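Local structure of acyl-coenzyme A oxidase acox-1.1 (Caenorhabditis elegans, 5K3H) at residues B[17-22]-B[333-338]; B[28-33]-B[612-617]; B[626-631]-B[638-643]. The protein catalyses the FAD-dependent desaturation of acyl-CoA to (2E)-enoyl-CoA with release of hydrogen peroxide, the first step of peroxisomal beta-oxidation. All blocks are in the same frame, centred on the assembly; numbering follows the deposited sequence.

Contact 1. Residues B[17-22]-B[333-338]; sequences TAERLT and KVLEYQ
Glu19 and Lys333 join the N-terminal helix 14-21 to the loop that leads into helix 338-367, a helix of the C-alpha1 region of the acyl-CoA oxidase fold, by a buried salt bridge. Their side chains come from opposite directions and meet at their charged ends: Lys333 NZ donates over 2.9 Å to Glu19 OE2, which accepts with its anti lone pair, the one facing away from OE1. A lysine suits this place because its reach is needed: the chain runs extended beyond CG, whereas Glu19 is bent at chi2 (-58°), which shortens its reach. NZ is gripped a second time by the backbone O of Asp15, in the helix that carries Glu19, while OE1 of Glu19 pairs with Arg608 of helix 590-616. The carboxylate is thus shared between two cations, which would probably keep it ionised although it is buried.

The close-packed part continues over one face of that carboxylate, where CD2 of Leu335 comes to 3.6 Å from Glu19 OE1 and 3.9 Å from Glu19 CG. Leucine, from a short 3-10 turn, supplies bulk without competing for the charges, and its side chain also reaches Phe345 of helix 338-367. Toward the more open side the contact thins out: Ala18, partly exposed, offers just a methyl, and Glu336, also partly exposed, turns its own carboxylate to Arg608, with its OE1 still 5.3 Å from OE2 of Glu19. The link at this margin is loose, Ala18 CB standing 3.9 Å from Lys333 NZ.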
ATOM      1  N   THR B  17      16.320  -5.565 -24.553  1.00 19.89           N
ATOM      2  CA  THR B  17      16.523  -6.663 -25.498  1.00 19.46           C
ATOM      3  C   THR B  17      17.533  -7.698 -24.986  1.00 18.78           C
ATOM      4  O   THR B  17      17.312  -8.902 -25.135  1.00 19.25           O
ATOM      5  CB  THR B  17      16.949  -6.111 -26.850  1.00 19.46           C
ATOM      6  OG1 THR B  17      15.911  -5.252 -27.331  1.00 20.06           O
ATOM      7  CG2 THR B  17      17.131  -7.246 -27.833  1.00 19.48           C
ATOM      8  N   ALA B  18      18.637  -7.257 -24.372  1.00 18.66           N
ATOM      9  CA  ALA B  18      19.612  -8.202 -23.829  1.00 18.36           C
ATOM     10  C   ALA B  18      18.971  -9.155 -22.821  1.00 18.67           C
ATOM     11  O   ALA B  18      19.314 -10.346 -22.777  1.00 18.56           O
ATOM     12  CB  ALA B  18      20.769  -7.455 -23.167  1.00 17.99           C
ATOM     13  N   GLU B  19      18.031  -8.661 -22.015  1.00 17.60           N
ATOM     14  CA  GLU B  19      17.350  -9.529 -21.061  1.00 18.03           C
ATOM     15  C   GLU B  19      16.360 -10.469 -21.738  1.00 18.08           C
ATOM     16  O   GLU B  19      15.967 -11.479 -21.142  1.00 17.46           O
ATOM     17  CB  GLU B  19      16.630  -8.700 -20.001  1.00 18.43           C
ATOM     18  CG  GLU B  19      17.549  -7.855 -19.123  1.00 18.71           C
ATOM     19  CD  GLU B  19      18.568  -8.703 -18.391  1.00 19.28           C
ATOM     20  OE1 GLU B  19      18.224  -9.859 -17.995  1.00 18.72           O
ATOM     21  OE2 GLU B  19      19.725  -8.221 -18.227  1.00 19.52           O
ATOM     22  N   ARG B  20      15.921 -10.142 -22.948  1.00 17.07           N
ATOM     23  CA  ARG B  20      14.994 -10.993 -23.672  1.00 17.91           C
ATOM     24  C   ARG B  20      15.706 -12.082 -24.457  1.00 18.68           C
ATOM     25  O   ARG B  20      15.167 -13.194 -24.593  1.00 18.55           O
ATOM     26  CB  ARG B  20      14.121 -10.132 -24.594  1.00 17.88           C
ATOM     27  CG  ARG B  20      13.147  -9.229 -23.803  1.00 18.05           C
ATOM     28  CD  ARG B  20      12.334  -8.272 -24.691  1.00 17.98           C
ATOM     29  NE  ARG B  20      11.118  -7.785 -24.026  1.00 17.89           N
ATOM     30  CZ  ARG B  20      10.578  -6.582 -24.224  1.00 18.07           C
ATOM     31  NH1 ARG B  20      11.121  -5.706 -25.059  1.00 17.60           N
ATOM     32  NH2 ARG B  20       9.471  -6.254 -23.601  1.00 18.63           N
ATOM     33  N   LEU B  21      16.927 -11.800 -24.930  1.00 17.99           N
ATOM     34  CA  LEU B  21      17.674 -12.760 -25.739  1.00 18.60           C
ATOM     35  C   LEU B  21      18.074 -14.006 -24.967  1.00 18.73           C
ATOM     36  O   LEU B  21      18.335 -15.037 -25.592  1.00 19.57           O
ATOM     37  CB  LEU B  21      18.918 -12.094 -26.333  1.00 19.12           C
ATOM     38  CG  LEU B  21      18.607 -11.089 -27.451  1.00 19.39           C
ATOM     39  CD1 LEU B  21      19.862 -10.341 -27.851  1.00 19.63           C
ATOM     40  CD2 LEU B  21      17.973 -11.788 -28.633  1.00 18.84           C
ATOM     41  N   THR B  22      18.094 -13.953 -23.631  1.00 19.53           N
ATOM     42  CA  THR B  22      18.450 -15.099 -22.805  1.00 18.47           C
ATOM     43  C   THR B  22      17.267 -16.047 -22.557  1.00 19.13           C
ATOM     44  O   THR B  22      17.428 -17.058 -21.853  1.00 20.20           O
ATOM     45  CB  THR B  22      19.070 -14.608 -21.478  1.00 18.08           C
ATOM     46  OG1 THR B  22      18.193 -13.688 -20.807  1.00 17.30           O
ATOM     47  CG2 THR B  22      20.429 -13.921 -21.712  1.00 17.28           C
ATOM     48  N   LYS B 333      22.693  -2.632 -14.327  1.00 19.79           N
ATOM     49  CA  LYS B 333      21.239  -2.664 -14.260  1.00 19.07           C
ATOM     50  C   LYS B 333      20.822  -3.018 -12.840  1.00 19.29           C
ATOM     51  O   LYS B 333      21.388  -3.931 -12.239  1.00 19.27           O
ATOM     52  CB  LYS B 333      20.702  -3.727 -15.214  1.00 18.87           C
ATOM     53  CG  LYS B 333      21.055  -3.534 -16.664  1.00 18.55           C
ATOM     54  CD  LYS B 333      20.655  -4.763 -17.441  1.00 18.74           C
ATOM     55  CE  LYS B 333      21.044  -4.657 -18.894  1.00 18.71           C
ATOM     56  NZ  LYS B 333      20.570  -5.849 -19.673  1.00 18.66           N
ATOM     57  N   VAL B 334      19.811  -2.329 -12.297  1.00 17.52           N
ATOM     58  CA  VAL B 334      19.425  -2.692 -10.937  1.00 17.78           C
ATOM     59  C   VAL B 334      18.904  -4.123 -10.873  1.00 18.36           C
ATOM     60  O   VAL B 334      18.960  -4.744  -9.808  1.00 18.57           O
ATOM     61  CB  VAL B 334      18.418  -1.697 -10.341  1.00 18.24           C
ATOM     62  CG1 VAL B 334      19.039  -0.324 -10.319  1.00 18.96           C
ATOM     63  CG2 VAL B 334      17.120  -1.691 -11.110  1.00 18.28           C
ATOM     64  N   LEU B 335      18.486  -4.698 -12.008  1.00 17.40           N
ATOM     65  CA  LEU B 335      18.148  -6.121 -12.064  1.00 17.42           C
ATOM     66  C   LEU B 335      19.312  -7.000 -11.636  1.00 17.83           C
ATOM     67  O   LEU B 335      19.103  -8.160 -11.287  1.00 17.28           O
ATOM     68  CB  LEU B 335      17.706  -6.513 -13.481  1.00 16.90           C
ATOM     69  CG  LEU B 335      16.988  -7.846 -13.797  1.00 17.12           C
ATOM     70  CD1 LEU B 335      15.732  -8.060 -12.989  1.00 17.18           C
ATOM     71  CD2 LEU B 335      16.690  -8.014 -15.314  1.00 17.38           C
ATOM     72  N   GLU B 336      20.528  -6.456 -11.613  1.00 19.47           N
ATOM     73  CA  GLU B 336      21.725  -7.212 -11.237  1.00 20.96           C
ATOM     74  C   GLU B 336      21.771  -7.524  -9.743  1.00 19.72           C
ATOM     75  O   GLU B 336      22.406  -8.512  -9.351  1.00 20.43           O
ATOM     76  CB  GLU B 336      22.966  -6.388 -11.621  1.00 24.20           C
ATOM     77  CG  GLU B 336      24.105  -7.151 -12.248  1.00 27.65           C
ATOM     78  CD  GLU B 336      23.688  -7.886 -13.499  1.00 29.67           C
ATOM     79  OE1 GLU B 336      23.431  -7.221 -14.534  1.00 26.95           O
ATOM     80  OE2 GLU B 336      23.585  -9.138 -13.420  1.00 32.56           O
ATOM     81  N   TYR B 337      21.091  -6.729  -8.909  1.00 18.66           N
ATOM     82  CA  TYR B 337      21.219  -6.828  -7.464  1.00 17.92           C
ATOM     83  C   TYR B 337      20.367  -7.959  -6.903  1.00 18.15           C
ATOM     84  O   TYR B 337      19.180  -8.074  -7.233  1.00 18.44           O
ATOM     85  CB  TYR B 337      20.797  -5.516  -6.800  1.00 17.44           C
ATOM     86  CG  TYR B 337      21.690  -4.341  -7.123  1.00 16.87           C
ATOM     87  CD1 TYR B 337      23.043  -4.364  -6.787  1.00 16.62           C
ATOM     88  CD2 TYR B 337      21.186  -3.203  -7.761  1.00 16.28           C
ATOM     89  CE1 TYR B 337      23.892  -3.301  -7.079  1.00 16.21           C
ATOM     90  CE2 TYR B 337      22.039  -2.115  -8.066  1.00 16.25           C
ATOM     91  CZ  TYR B 337      23.390  -2.188  -7.708  1.00 15.88           C
ATOM     92  OH  TYR B 337      24.236  -1.154  -7.992  1.00 15.22           O
ATOM     93  N   GLN B 338      20.968  -8.786  -6.025  1.00 19.52           N
ATOM     94  CA  GLN B 338      20.212  -9.851  -5.372  1.00 19.34           C
ATOM     95  C   GLN B 338      19.006  -9.280  -4.650  1.00 19.29           C
ATOM     96  O   GLN B 338      17.918  -9.872  -4.625  1.00 19.51           O
ATOM     97  CB  GLN B 338      21.102 -10.593  -4.386  1.00 19.72           C
ATOM     98  CG  GLN B 338      20.420 -11.812  -3.771  1.00 19.73           C
ATOM     99  CD  GLN B 338      21.233 -12.419  -2.661  1.00 19.69           C
ATOM    100  OE1 GLN B 338      21.406 -11.824  -1.602  1.00 19.60           O
ATOM    101  NE2 GLN B 338      21.768 -13.606  -2.911  1.00 19.76           N
TER

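Contact 2. Residues B[28-33]-B[612-617]; sequences HAMAAQ and VSLLDS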
ATOM      1  N   HIS B  28       5.224 -17.280 -27.007  1.00 21.68           N
ATOM      2  CA  HIS B  28       3.893 -17.626 -27.516  1.00 21.26           C
ATOM      3  C   HIS B  28       3.384 -18.903 -26.859  1.00 20.53           C
ATOM      4  O   HIS B  28       2.181 -19.029 -26.590  1.00 20.49           O
ATOM      5  CB  HIS B  28       3.900 -17.826 -29.042  1.00 21.68           C
ATOM      6  CG  HIS B  28       3.928 -16.564 -29.851  1.00 22.08           C
ATOM      7  ND1 HIS B  28       3.701 -15.315 -29.311  1.00 22.51           N
ATOM      8  CD2 HIS B  28       4.160 -16.369 -31.171  1.00 21.42           C
ATOM      9  CE1 HIS B  28       3.793 -14.405 -30.265  1.00 21.89           C
ATOM     10  NE2 HIS B  28       4.068 -15.018 -31.402  1.00 21.83           N
ATOM     11  N   ALA B  29       4.282 -19.887 -26.655  1.00 20.51           N
ATOM     12  CA  ALA B  29       3.913 -21.167 -26.051  1.00 20.05           C
ATOM     13  C   ALA B  29       3.624 -21.016 -24.568  1.00 19.83           C
ATOM     14  O   ALA B  29       2.706 -21.658 -24.035  1.00 20.84           O
ATOM     15  CB  ALA B  29       5.027 -22.193 -26.276  1.00 20.75           C
ATOM     16  N   MET B  30       4.374 -20.148 -23.892  1.00 19.56           N
ATOM     17  CA  MET B  30       4.074 -19.850 -22.494  1.00 18.87           C
ATOM     18  C   MET B  30       2.762 -19.096 -22.369  1.00 18.83           C
ATOM     19  O   MET B  30       2.012 -19.322 -21.416  1.00 19.36           O
ATOM     20  CB  MET B  30       5.208 -19.034 -21.858  1.00 18.18           C
ATOM     21  CG  MET B  30       5.062 -18.832 -20.347  1.00 17.82           C
ATOM     22  SD  MET B  30       5.116 -20.394 -19.436  1.00 17.09           S
ATOM     23  CE  MET B  30       6.895 -20.627 -19.238  1.00 16.60           C
ATOM     24  N   ALA B  31       2.488 -18.164 -23.297  1.00 18.77           N
ATOM     25  CA  ALA B  31       1.190 -17.482 -23.309  1.00 19.20           C
ATOM     26  C   ALA B  31       0.028 -18.472 -23.409  1.00 19.43           C
ATOM     27  O   ALA B  31      -0.968 -18.336 -22.692  1.00 19.77           O
ATOM     28  CB  ALA B  31       1.135 -16.468 -24.449  1.00 19.02           C
ATOM     29  N   ALA B  32       0.146 -19.490 -24.273  1.00 21.48           N
ATOM     30  CA  ALA B  32      -0.900 -20.512 -24.386  1.00 22.10           C
ATOM     31  C   ALA B  32      -1.067 -21.286 -23.079  1.00 22.37           C
ATOM     32  O   ALA B  32      -2.192 -21.640 -22.684  1.00 22.69           O
ATOM     33  CB  ALA B  32      -0.581 -21.464 -25.533  1.00 21.61           C
ATOM     34  N   GLN B  33       0.043 -21.560 -22.390  1.00 21.68           N
ATOM     35  CA  GLN B  33      -0.040 -22.156 -21.057  1.00 22.43           C
ATOM     36  C   GLN B  33      -0.809 -21.258 -20.079  1.00 21.74           C
ATOM     37  O   GLN B  33      -1.707 -21.726 -19.369  1.00 22.41           O
ATOM     38  CB  GLN B  33       1.373 -22.442 -20.556  1.00 22.74           C
ATOM     39  CG  GLN B  33       1.461 -23.472 -19.483  1.00 24.09           C
ATOM     40  CD  GLN B  33       0.763 -24.769 -19.809  1.00 24.28           C
ATOM     41  OE1 GLN B  33      -0.081 -25.217 -19.051  1.00 24.22           O
ATOM     42  NE2 GLN B  33       1.119 -25.386 -20.924  1.00 24.54           N
ATOM     43  N   VAL B 612      12.338 -11.515 -17.553  1.00 15.23           N
ATOM     44  CA  VAL B 612      11.609 -10.625 -18.462  1.00 15.12           C
ATOM     45  C   VAL B 612      10.723 -11.433 -19.415  1.00 14.88           C
ATOM     46  O   VAL B 612       9.584 -11.043 -19.704  1.00 14.66           O
ATOM     47  CB  VAL B 612      12.586  -9.695 -19.220  1.00 15.27           C
ATOM     48  CG1 VAL B 612      11.873  -8.952 -20.339  1.00 15.35           C
ATOM     49  CG2 VAL B 612      13.214  -8.674 -18.257  1.00 15.36           C
ATOM     50  N   SER B 613      11.203 -12.594 -19.882  1.00 14.61           N
ATOM     51  CA  SER B 613      10.406 -13.381 -20.820  1.00 14.53           C
ATOM     52  C   SER B 613       9.191 -13.996 -20.135  1.00 14.38           C
ATOM     53  O   SER B 613       8.101 -14.047 -20.722  1.00 14.21           O
ATOM     54  CB  SER B 613      11.272 -14.444 -21.478  1.00 14.62           C
ATOM     55  OG  SER B 613      12.329 -13.826 -22.212  1.00 14.74           O
ATOM     56  N   LEU B 614       9.339 -14.414 -18.877  1.00 14.61           N
ATOM     57  CA  LEU B 614       8.203 -14.931 -18.114  1.00 14.78           C
ATOM     58  C   LEU B 614       7.092 -13.905 -17.972  1.00 14.88           C
ATOM     59  O   LEU B 614       5.911 -14.272 -17.936  1.00 14.75           O
ATOM     60  CB  LEU B 614       8.651 -15.379 -16.714  1.00 14.69           C
ATOM     61  CG  LEU B 614       9.446 -16.683 -16.641  1.00 14.58           C
ATOM     62  CD1 LEU B 614      10.139 -16.774 -15.319  1.00 14.57           C
ATOM     63  CD2 LEU B 614       8.523 -17.906 -16.881  1.00 14.50           C
ATOM     64  N   LEU B 615       7.440 -12.624 -17.908  1.00 14.89           N
ATOM     65  CA  LEU B 615       6.429 -11.587 -17.821  1.00 15.15           C
ATOM     66  C   LEU B 615       5.934 -11.155 -19.196  1.00 15.35           C
ATOM     67  O   LEU B 615       4.747 -10.859 -19.341  1.00 15.10           O
ATOM     68  CB  LEU B 615       6.987 -10.394 -17.052  1.00 15.31           C
ATOM     69  CG  LEU B 615       7.296 -10.720 -15.588  1.00 15.41           C
ATOM     70  CD1 LEU B 615       8.253  -9.676 -15.035  1.00 15.55           C
ATOM     71  CD2 LEU B 615       6.008 -10.812 -14.746  1.00 15.40           C
ATOM     72  N   ASP B 616       6.816 -11.122 -20.208  1.00 15.64           N
ATOM     73  CA  ASP B 616       6.364 -10.889 -21.577  1.00 15.98           C
ATOM     74  C   ASP B 616       5.329 -11.914 -22.021  1.00 16.03           C
ATOM     75  O   ASP B 616       4.509 -11.619 -22.887  1.00 16.08           O
ATOM     76  CB  ASP B 616       7.513 -10.950 -22.581  1.00 16.16           C
ATOM     77  CG  ASP B 616       8.391  -9.738 -22.553  1.00 16.56           C
ATOM     78  OD1 ASP B 616       7.931  -8.639 -22.147  1.00 16.36           O
ATOM     79  OD2 ASP B 616       9.556  -9.879 -23.019  1.00 17.52           O
ATOM     80  N   SER B 617       5.402 -13.139 -21.498  1.00 16.50           N
ATOM     81  CA  SER B 617       4.492 -14.190 -21.936  1.00 16.78           C
ATOM     82  C   SER B 617       3.041 -13.883 -21.608  1.00 17.22           C
ATOM     83  O   SER B 617       2.149 -14.535 -22.160  1.00 17.08           O
ATOM     84  CB  SER B 617       4.903 -15.533 -21.340  1.00 16.88           C
ATOM     85  OG  SER B 617       6.182 -15.933 -21.829  1.00 16.76           O
TER
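Met30 and Ala31 of helix 27-35 pack against the last part of helix 590-616 and Ser617, so that the N-terminal region is seated on a long helix of the C-terminal part of the chain. The apolar contacts come first. Met30 has CG anti to its own nitrogen (chi1 -172°) and then bends at chi2 and chi3, which carries CE to 4.0 Å from CD2 of Leu614. Nearer its root, CG lies 3.4 Å from Ser617 CB. The flexible thioether side chain also packs on Ile559, Ala562 and Leu563 of helix 557-577.

Polar atoms lie within this packing. Ser617 OG is 3.3 Å from Met30 CB, yet its hydrogen bond goes back along its own chain, to Ser613 O at 2.9 Å. That carbonyl also takes the backbone N of Ser617, the two donors arriving from opposite faces of its plane. Small residues allow the close approach: the CA atoms of Ala31 and Ser617 are 4.9 Å apart, and CB of Ala31 lies 3.2 Å from Ser617 O.

Because the serine hydroxyl is spent within its own segment, the two segments probably hold together mainly by close fit and dispersion.

Contact 3. Residues B[626-631]-B[638-643]; sequences RSVLGR and ENLFKW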
ATOM      1  N   ARG B 626      -0.541   0.618 -19.821  1.00 19.92           N
ATOM      2  CA  ARG B 626      -0.743   2.015 -19.453  1.00 19.77           C
ATOM      3  C   ARG B 626       0.364   2.563 -18.556  1.00 19.91           C
ATOM      4  O   ARG B 626       0.124   3.443 -17.723  1.00 20.17           O
ATOM      5  CB  ARG B 626      -2.107   2.202 -18.800  1.00 19.84           C
ATOM      6  CG  ARG B 626      -3.206   2.267 -19.833  1.00 19.73           C
ATOM      7  CD  ARG B 626      -4.604   2.168 -19.252  1.00 19.52           C
ATOM      8  NE  ARG B 626      -5.604   2.287 -20.312  1.00 19.49           N
ATOM      9  CZ  ARG B 626      -6.215   1.269 -20.914  1.00 19.47           C
ATOM     10  NH1 ARG B 626      -5.950   0.021 -20.551  1.00 19.32           N
ATOM     11  NH2 ARG B 626      -7.102   1.509 -21.879  1.00 19.27           N
ATOM     12  N   SER B 627       1.599   2.105 -18.743  1.00 18.32           N
ATOM     13  CA  SER B 627       2.711   2.512 -17.899  1.00 18.23           C
ATOM     14  C   SER B 627       3.840   3.003 -18.774  1.00 18.20           C
ATOM     15  O   SER B 627       4.216   2.322 -19.732  1.00 18.39           O
ATOM     16  CB  SER B 627       3.210   1.358 -17.025  1.00 18.57           C
ATOM     17  OG  SER B 627       4.446   1.674 -16.393  1.00 18.40           O
ATOM     18  N   VAL B 628       4.375   4.182 -18.450  1.00 17.76           N
ATOM     19  CA  VAL B 628       5.550   4.688 -19.153  1.00 18.02           C
ATOM     20  C   VAL B 628       6.779   3.890 -18.789  1.00 17.88           C
ATOM     21  O   VAL B 628       7.568   3.522 -19.662  1.00 18.93           O
ATOM     22  CB  VAL B 628       5.770   6.184 -18.862  1.00 18.18           C
ATOM     23  CG1 VAL B 628       7.066   6.665 -19.535  1.00 18.22           C
ATOM     24  CG2 VAL B 628       4.570   6.981 -19.369  1.00 18.37           C
ATOM     25  N   LEU B 629       6.980   3.626 -17.494  1.00 18.40           N
ATOM     26  CA  LEU B 629       8.171   2.881 -17.096  1.00 18.35           C
ATOM     27  C   LEU B 629       8.134   1.463 -17.647  1.00 18.40           C
ATOM     28  O   LEU B 629       9.187   0.885 -17.946  1.00 18.24           O
ATOM     29  CB  LEU B 629       8.318   2.845 -15.572  1.00 18.34           C
ATOM     30  CG  LEU B 629       8.440   4.110 -14.719  1.00 18.69           C
ATOM     31  CD1 LEU B 629       8.879   3.697 -13.322  1.00 18.88           C
ATOM     32  CD2 LEU B 629       9.423   5.116 -15.297  1.00 18.73           C
ATOM     33  N   GLY B 630       6.942   0.904 -17.850  1.00 17.61           N
ATOM     34  CA  GLY B 630       6.887  -0.459 -18.338  1.00 17.70           C
ATOM     35  C   GLY B 630       6.641  -0.581 -19.826  1.00 17.46           C
ATOM     36  O   GLY B 630       6.172  -1.623 -20.286  1.00 17.35           O
ATOM     37  N   ARG B 631       6.977   0.461 -20.589  1.00 18.93           N
ATOM     38  CA  ARG B 631       6.871   0.421 -22.047  1.00 19.27           C
ATOM     39  C   ARG B 631       7.485  -0.839 -22.627  1.00 19.21           C
ATOM     40  O   ARG B 631       8.589  -1.238 -22.239  1.00 19.94           O
ATOM     41  CB  ARG B 631       7.581   1.621 -22.657  1.00 19.60           C
ATOM     42  CG  ARG B 631       6.778   2.877 -22.656  1.00 20.06           C
ATOM     43  CD  ARG B 631       7.588   4.017 -23.237  1.00 20.37           C
ATOM     44  NE  ARG B 631       7.865   3.779 -24.650  1.00 20.36           N
ATOM     45  CZ  ARG B 631       7.025   4.118 -25.626  1.00 20.65           C
ATOM     46  NH1 ARG B 631       5.865   4.685 -25.320  1.00 20.83           N
ATOM     47  NH2 ARG B 631       7.338   3.879 -26.904  1.00 20.57           N
ATOM     48  N   GLU B 638      13.079   8.940 -22.600  1.00 25.04           N
ATOM     49  CA  GLU B 638      12.596   9.833 -23.638  1.00 26.39           C
ATOM     50  C   GLU B 638      11.090  10.025 -23.531  1.00 25.63           C
ATOM     51  O   GLU B 638      10.589  11.152 -23.636  1.00 25.83           O
ATOM     52  CB  GLU B 638      13.001   9.270 -24.999  1.00 29.17           C
ATOM     53  CG  GLU B 638      12.311   9.917 -26.177  1.00 35.00           C
ATOM     54  CD  GLU B 638      13.160  11.006 -26.823  1.00 38.09           C
ATOM     55  OE1 GLU B 638      14.015  11.600 -26.116  1.00 40.68           O
ATOM     56  OE2 GLU B 638      12.973  11.246 -28.042  1.00 42.68           O
ATOM     57  N   ASN B 639      10.350   8.950 -23.274  1.00 24.21           N
ATOM     58  CA  ASN B 639       8.898   9.062 -23.192  1.00 23.65           C
ATOM     59  C   ASN B 639       8.426   9.531 -21.825  1.00 23.38           C
ATOM     60  O   ASN B 639       7.301  10.029 -21.703  1.00 22.42           O
ATOM     61  CB  ASN B 639       8.236   7.726 -23.561  1.00 23.72           C
ATOM     62  CG  ASN B 639       8.401   7.386 -25.027  1.00 23.90           C
ATOM     63  OD1 ASN B 639       7.842   8.053 -25.906  1.00 24.03           O
ATOM     64  ND2 ASN B 639       9.186   6.360 -25.305  1.00 23.59           N
ATOM     65  N   LEU B 640       9.241   9.357 -20.787  1.00 22.31           N
ATOM     66  CA  LEU B 640       8.916   9.968 -19.503  1.00 22.57           C
ATOM     67  C   LEU B 640       9.005  11.484 -19.605  1.00 23.31           C
ATOM     68  O   LEU B 640       8.169  12.204 -19.047  1.00 23.57           O
ATOM     69  CB  LEU B 640       9.862   9.437 -18.423  1.00 22.73           C
ATOM     70  CG  LEU B 640       9.636   9.904 -16.988  1.00 23.19           C
ATOM     71  CD1 LEU B 640       8.296   9.445 -16.505  1.00 22.87           C
ATOM     72  CD2 LEU B 640      10.747   9.378 -16.104  1.00 23.58           C
ATOM     73  N   PHE B 641       9.995  11.983 -20.354  1.00 24.49           N
ATOM     74  CA  PHE B 641      10.114  13.418 -20.589  1.00 25.28           C
ATOM     75  C   PHE B 641       8.903  13.952 -21.356  1.00 25.81           C
ATOM     76  O   PHE B 641       8.294  14.949 -20.950  1.00 26.04           O
ATOM     77  CB  PHE B 641      11.412  13.680 -21.346  1.00 25.42           C
ATOM     78  CG  PHE B 641      11.787  15.124 -21.437  1.00 25.07           C
ATOM     79  CD1 PHE B 641      11.386  16.024 -20.452  1.00 25.09           C
ATOM     80  CD2 PHE B 641      12.568  15.581 -22.494  1.00 24.66           C
ATOM     81  CE1 PHE B 641      11.732  17.365 -20.539  1.00 24.78           C
ATOM     82  CE2 PHE B 641      12.926  16.917 -22.587  1.00 24.97           C
ATOM     83  CZ  PHE B 641      12.504  17.809 -21.609  1.00 25.21           C
ATOM     84  N   LYS B 642       8.491  13.263 -22.431  1.00 25.77           N
ATOM     85  CA  LYS B 642       7.278  13.666 -23.140  1.00 27.03           C
ATOM     86  C   LYS B 642       6.064  13.635 -22.227  1.00 26.32           C
ATOM     87  O   LYS B 642       5.240  14.564 -22.241  1.00 25.61           O
ATOM     88  CB  LYS B 642       7.012  12.770 -24.355  1.00 29.58           C
ATOM     89  CG  LYS B 642       7.901  13.025 -25.550  1.00 34.48           C
ATOM     90  CD  LYS B 642       7.453  12.206 -26.782  1.00 37.93           C
ATOM     91  CE  LYS B 642       8.388  12.471 -27.998  1.00 39.78           C
ATOM     92  NZ  LYS B 642       9.204  11.289 -28.422  1.00 40.96           N
ATOM     93  N   TRP B 643       5.907  12.541 -21.465  1.00 23.20           N
ATOM     94  CA  TRP B 643       4.768  12.397 -20.563  1.00 22.36           C
ATOM     95  C   TRP B 643       4.684  13.561 -19.572  1.00 22.93           C
ATOM     96  O   TRP B 643       3.587  14.037 -19.247  1.00 23.82           O
ATOM     97  CB  TRP B 643       4.871  11.047 -19.839  1.00 21.52           C
ATOM     98  CG  TRP B 643       3.646  10.657 -19.073  1.00 20.20           C
ATOM     99  CD1 TRP B 643       2.572   9.939 -19.542  1.00 19.95           C
ATOM    100  CD2 TRP B 643       3.368  10.946 -17.707  1.00 18.89           C
ATOM    101  NE1 TRP B 643       1.638   9.786 -18.552  1.00 18.96           N
ATOM    102  CE2 TRP B 643       2.103  10.384 -17.411  1.00 18.66           C
ATOM    103  CE3 TRP B 643       4.064  11.618 -16.696  1.00 18.77           C
ATOM    104  CZ2 TRP B 643       1.525  10.478 -16.143  1.00 18.54           C
ATOM    105  CZ3 TRP B 643       3.492  11.705 -15.444  1.00 18.36           C
ATOM    106  CH2 TRP B 643       2.234  11.142 -15.178  1.00 18.64           C
TER
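A type I beta turn, Val628 to Arg631, lies against helix 636-645 in the C-terminal region, the loop after helix 622-625 folding back on the helix that follows it. An ST motif steadies the turn: Ser627 OG accepts from Gly630 N at 3.0 Å.

Val628 is the wedge of the contact. Its CG1 rests 3.7 Å from Leu640 N and 4.1 Å from Leu640 CB, while its other branch, CG2, sits over the face of the Trp643 indole, 4.0 Å from the centroid of the five-membered ring and 29° off its normal, a CH-pi contact. A beta-branched valine suits the site because its two methyls can serve two partners at once. Trp643 CG is anti to the backbone N (chi1 -169°), which brings the indole beneath that methyl. Leu640 packs on Trp188 and Trp643 on Ile239, both of the second subunit.

At the other end of the turn, Arg631 bends at chi3 and stacks its guanidinium on the Asn639 amide with the planes tilted by 27° and ND2 over one face, toward its rim. Arg631 NE and Asn639 ND2, 3.0 Å apart, are both donors and are not bonded to each other; Arg631 NH2 pairs with Asp633, and Asn639 ND2 donates to His635 O. With their hydrogen bonds made elsewhere, Arg631 and Asn639 add stacking contact, and the apolar hold probably rests on Val628 against Leu640 and the indole.

How the contacts relate
Contact 1 uses helix 14-21 and contact 2 the next helix, 27-35; Glu19 and Arg20 of contact 1 also touch helix 590-616, part of contact 2. Their centres are 17 Å apart, and a 2.8 Å salt bridge joins Arg20 NE to Asp616 OD2. Contact 3 is separate, its nearest atoms about 5 Å from contact 1 and about 7 Å from contact 2, but Arg315 bonds both Gly630 O and Asp616. Contacts 1 and 3 both reach the second subunit and lie near FAD-binding residues: the side chains of Lys333 and Leu640 are each about 7 Å from that of Arg320, and the side chain of Leu335 about 5 Å from that of Gln341.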